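Local atomic coordinates of hydrophilic protein, virA protein (Chromobacterium violaceum, PDB entry 3BO6), a protein that probably acts as a phosphothreonine lyase effector of the SpvC family, removing phosphate from phosphothreonine by elimination rather than by hydrolysis. Residues A[184-187]-A[188-191]. Residues are numbered along the deposited sequence; the frame is centred on the assembly and turned at random.
Sequences ENWK and YVSY
The indole of Trp186 turns the edge of its six-membered ring to the start of the strand that follows, with the carbonyl oxygen of Val189, CA of Ser190 and CB of Tyr191 all lying near the ring plane. CE3 of Trp186 comes within 3.4 Å of Val189 O. The same edge meets the methyl CG1 of Val189, which lies 3.8 Å from CE3 of Trp186 and also touches CZ3. Farther along, CZ3 of Trp186 reaches CB of Tyr191 at 4.4 Å. CG of Trp186 is anti to its carbonyl carbon (chi1 -60°), and in this setting the six-membered ring borders Val189, Ser190 and Tyr191. The carbonyl oxygen of Val189 is buried against the indole edge and has no hydrogen-bond partner in the model.

The phenol of Tyr188 sits obliquely against the preceding peptide, its CD2 lying 3.8 Å from Lys187 CB, and its hydroxyl is hydrogen-bonded to Leu171 O. The lysine chain bends at chi2 (-50°) and heads back along the loop. There NZ of Lys187 donates to Glu184 O at 3.2 Å, tilted moderately from the carbonyl plane.

The carboxylate of Glu163, on helix 149-168, receives the backbone N-H groups of Lys187, Tyr188 and Val189, tying the loop to that helix just as the chain enters strand 189-193. Trp186 packs on Ile159 and Glu163 of the helix and on Phe84 of strand 82-86, and Val189 also packs on Phe84. The contact thus joins the long helix to the last strand at one margin of the antiparallel sheet.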
ATOM      1  N   GLU A 184       2.811  16.680   0.103  1.00 13.91           N
ATOM      2  CA  GLU A 184       3.563  17.188  -1.048  1.00 13.23           C
ATOM      3  C   GLU A 184       4.740  16.295  -1.443  1.00 14.68           C
ATOM      4  O   GLU A 184       5.067  16.192  -2.629  1.00 19.45           O
ATOM      5  CB  GLU A 184       4.061  18.610  -0.772  1.00 21.98           C
ATOM      6  CG  GLU A 184       2.971  19.580  -0.359  1.00 35.85           C
ATOM      7  CD  GLU A 184       3.504  20.722   0.488  1.00 53.10           C
ATOM      8  OE1 GLU A 184       4.679  21.108   0.299  1.00 59.67           O
ATOM      9  OE2 GLU A 184       2.750  21.229   1.345  1.00 57.16           O
ATOM     10  N   ASN A 185       5.345  15.624  -0.467  1.00 13.09           N
ATOM     11  CA  ASN A 185       6.538  14.826  -0.737  0.50 16.84           C
ATOM     12  C   ASN A 185       6.291  13.407  -1.254  1.00 14.50           C
ATOM     13  O   ASN A 185       7.238  12.685  -1.558  1.00 16.67           O
ATOM     14  CB  ASN A 185       7.443  14.782   0.489  0.50 19.89           C
ATOM     15  CG  ASN A 185       6.695  14.401   1.741  0.50 13.41           C
ATOM     16  OD1 ASN A 185       5.848  15.156   2.231  0.50 15.30           O
ATOM     17  ND2 ASN A 185       7.007  13.229   2.276  0.50 18.11           N
ATOM     18  N   TRP A 186       5.026  12.997  -1.358  1.00  9.83           N
ATOM     19  CA  TRP A 186       4.725  11.729  -2.045  1.00  8.83           C
ATOM     20  C   TRP A 186       4.254  12.049  -3.459  1.00 10.40           C
ATOM     21  O   TRP A 186       3.208  12.671  -3.646  1.00 12.74           O
ATOM     22  CB  TRP A 186       3.650  10.883  -1.349  1.00  8.57           C
ATOM     23  CG  TRP A 186       3.937  10.448   0.041  1.00  7.74           C
ATOM     24  CD1 TRP A 186       5.104  10.580   0.732  1.00  9.30           C
ATOM     25  CD2 TRP A 186       3.013   9.804   0.922  1.00  7.24           C
ATOM     26  NE1 TRP A 186       4.958  10.059   2.001  1.00 11.98           N
ATOM     27  CE2 TRP A 186       3.679   9.588   2.148  1.00  8.59           C
ATOM     28  CE3 TRP A 186       1.678   9.406   0.798  1.00  8.93           C
ATOM     29  CZ2 TRP A 186       3.059   8.973   3.240  1.00  9.48           C
ATOM     30  CZ3 TRP A 186       1.063   8.803   1.883  1.00  7.73           C
ATOM     31  CH2 TRP A 186       1.748   8.598   3.088  1.00  9.39           C
ATOM     32  N   LYS A 187       5.034  11.632  -4.449  1.00  6.64           N
ATOM     33  CA  LYS A 187       4.711  11.908  -5.843  1.00  7.83           C
ATOM     34  C   LYS A 187       3.868  10.804  -6.469  1.00  9.37           C
ATOM     35  O   LYS A 187       3.253  11.026  -7.501  1.00 10.09           O
ATOM     36  CB  LYS A 187       5.997  12.067  -6.677  1.00  9.65           C
ATOM     37  CG  LYS A 187       6.950  13.150  -6.169  1.00 15.99           C
ATOM     38  CD  LYS A 187       6.235  14.476  -5.932  1.00 15.65           C
ATOM     39  CE  LYS A 187       7.226  15.590  -5.579  1.00 27.67           C
ATOM     40  NZ  LYS A 187       6.524  16.878  -5.352  1.00 33.30           N
ATOM     41  N   TYR A 188       3.876   9.617  -5.861  1.00  4.22           N
ATOM     42  CA  TYR A 188       3.180   8.451  -6.440  1.00  6.41           C
ATOM     43  C   TYR A 188       2.177   7.816  -5.478  1.00  5.25           C
ATOM     44  O   TYR A 188       1.145   7.291  -5.896  1.00  5.67           O
ATOM     45  CB  TYR A 188       4.188   7.368  -6.845  1.00  7.92           C
ATOM     46  CG  TYR A 188       5.298   7.829  -7.748  1.00  5.19           C
ATOM     47  CD1 TYR A 188       5.183   7.702  -9.140  1.00  7.89           C
ATOM     48  CD2 TYR A 188       6.483   8.333  -7.225  1.00  6.64           C
ATOM     49  CE1 TYR A 188       6.216   8.112  -9.986  1.00  6.86           C
ATOM     50  CE2 TYR A 188       7.520   8.746  -8.066  1.00  7.64           C
ATOM     51  CZ  TYR A 188       7.368   8.630  -9.434  1.00  7.08           C
ATOM     52  OH  TYR A 188       8.402   9.021 -10.261  1.00  9.35           O
ATOM     53  N   VAL A 189       2.493   7.830  -4.192  1.00  5.06           N
ATOM     54  CA  VAL A 189       1.696   7.152  -3.183  1.00  4.86           C
ATOM     55  C   VAL A 189       0.601   8.054  -2.618  1.00  4.91           C
ATOM     56  O   VAL A 189       0.790   9.273  -2.449  1.00  5.87           O
ATOM     57  CB  VAL A 189       2.601   6.638  -2.044  1.00  5.55           C
ATOM     58  CG1 VAL A 189       1.773   6.037  -0.917  1.00  5.92           C
ATOM     59  CG2 VAL A 189       3.611   5.614  -2.584  1.00  6.50           C
ATOM     60  N   SER A 190      -0.551   7.449  -2.341  1.00  3.79           N
ATOM     61  CA  SER A 190      -1.628   8.136  -1.619  1.00  4.35           C
ATOM     62  C   SER A 190      -2.320   7.178  -0.670  1.00  3.91           C
ATOM     63  O   SER A 190      -2.088   5.962  -0.729  1.00  3.88           O
ATOM     64  CB  SER A 190      -2.617   8.816  -2.575  1.00  4.37           C
ATOM     65  OG  SER A 190      -3.225   7.865  -3.437  1.00  4.15           O
ATOM     66  N   TYR A 191      -3.153   7.717   0.211  1.00  4.32           N
ATOM     67  CA  TYR A 191      -3.734   6.952   1.314  1.00  3.94           C
ATOM     68  C   TYR A 191      -5.231   7.159   1.494  1.00  3.67           C
ATOM     69  O   TYR A 191      -5.748   8.255   1.274  1.00  4.39           O
ATOM     70  CB  TYR A 191      -3.063   7.424   2.605  1.00  5.78           C
ATOM     71  CG  TYR A 191      -3.755   6.966   3.886  1.00  4.45           C
ATOM     72  CD1 TYR A 191      -3.525   5.693   4.404  1.00  4.55           C
ATOM     73  CD2 TYR A 191      -4.640   7.810   4.564  1.00  4.85           C
ATOM     74  CE1 TYR A 191      -4.137   5.282   5.590  1.00  4.38           C
ATOM     75  CE2 TYR A 191      -5.266   7.394   5.736  1.00  4.43           C
ATOM     76  CZ  TYR A 191      -5.003   6.144   6.239  1.00  4.61           C
ATOM     77  OH  TYR A 191      -5.620   5.741   7.418  1.00  6.38           O
TER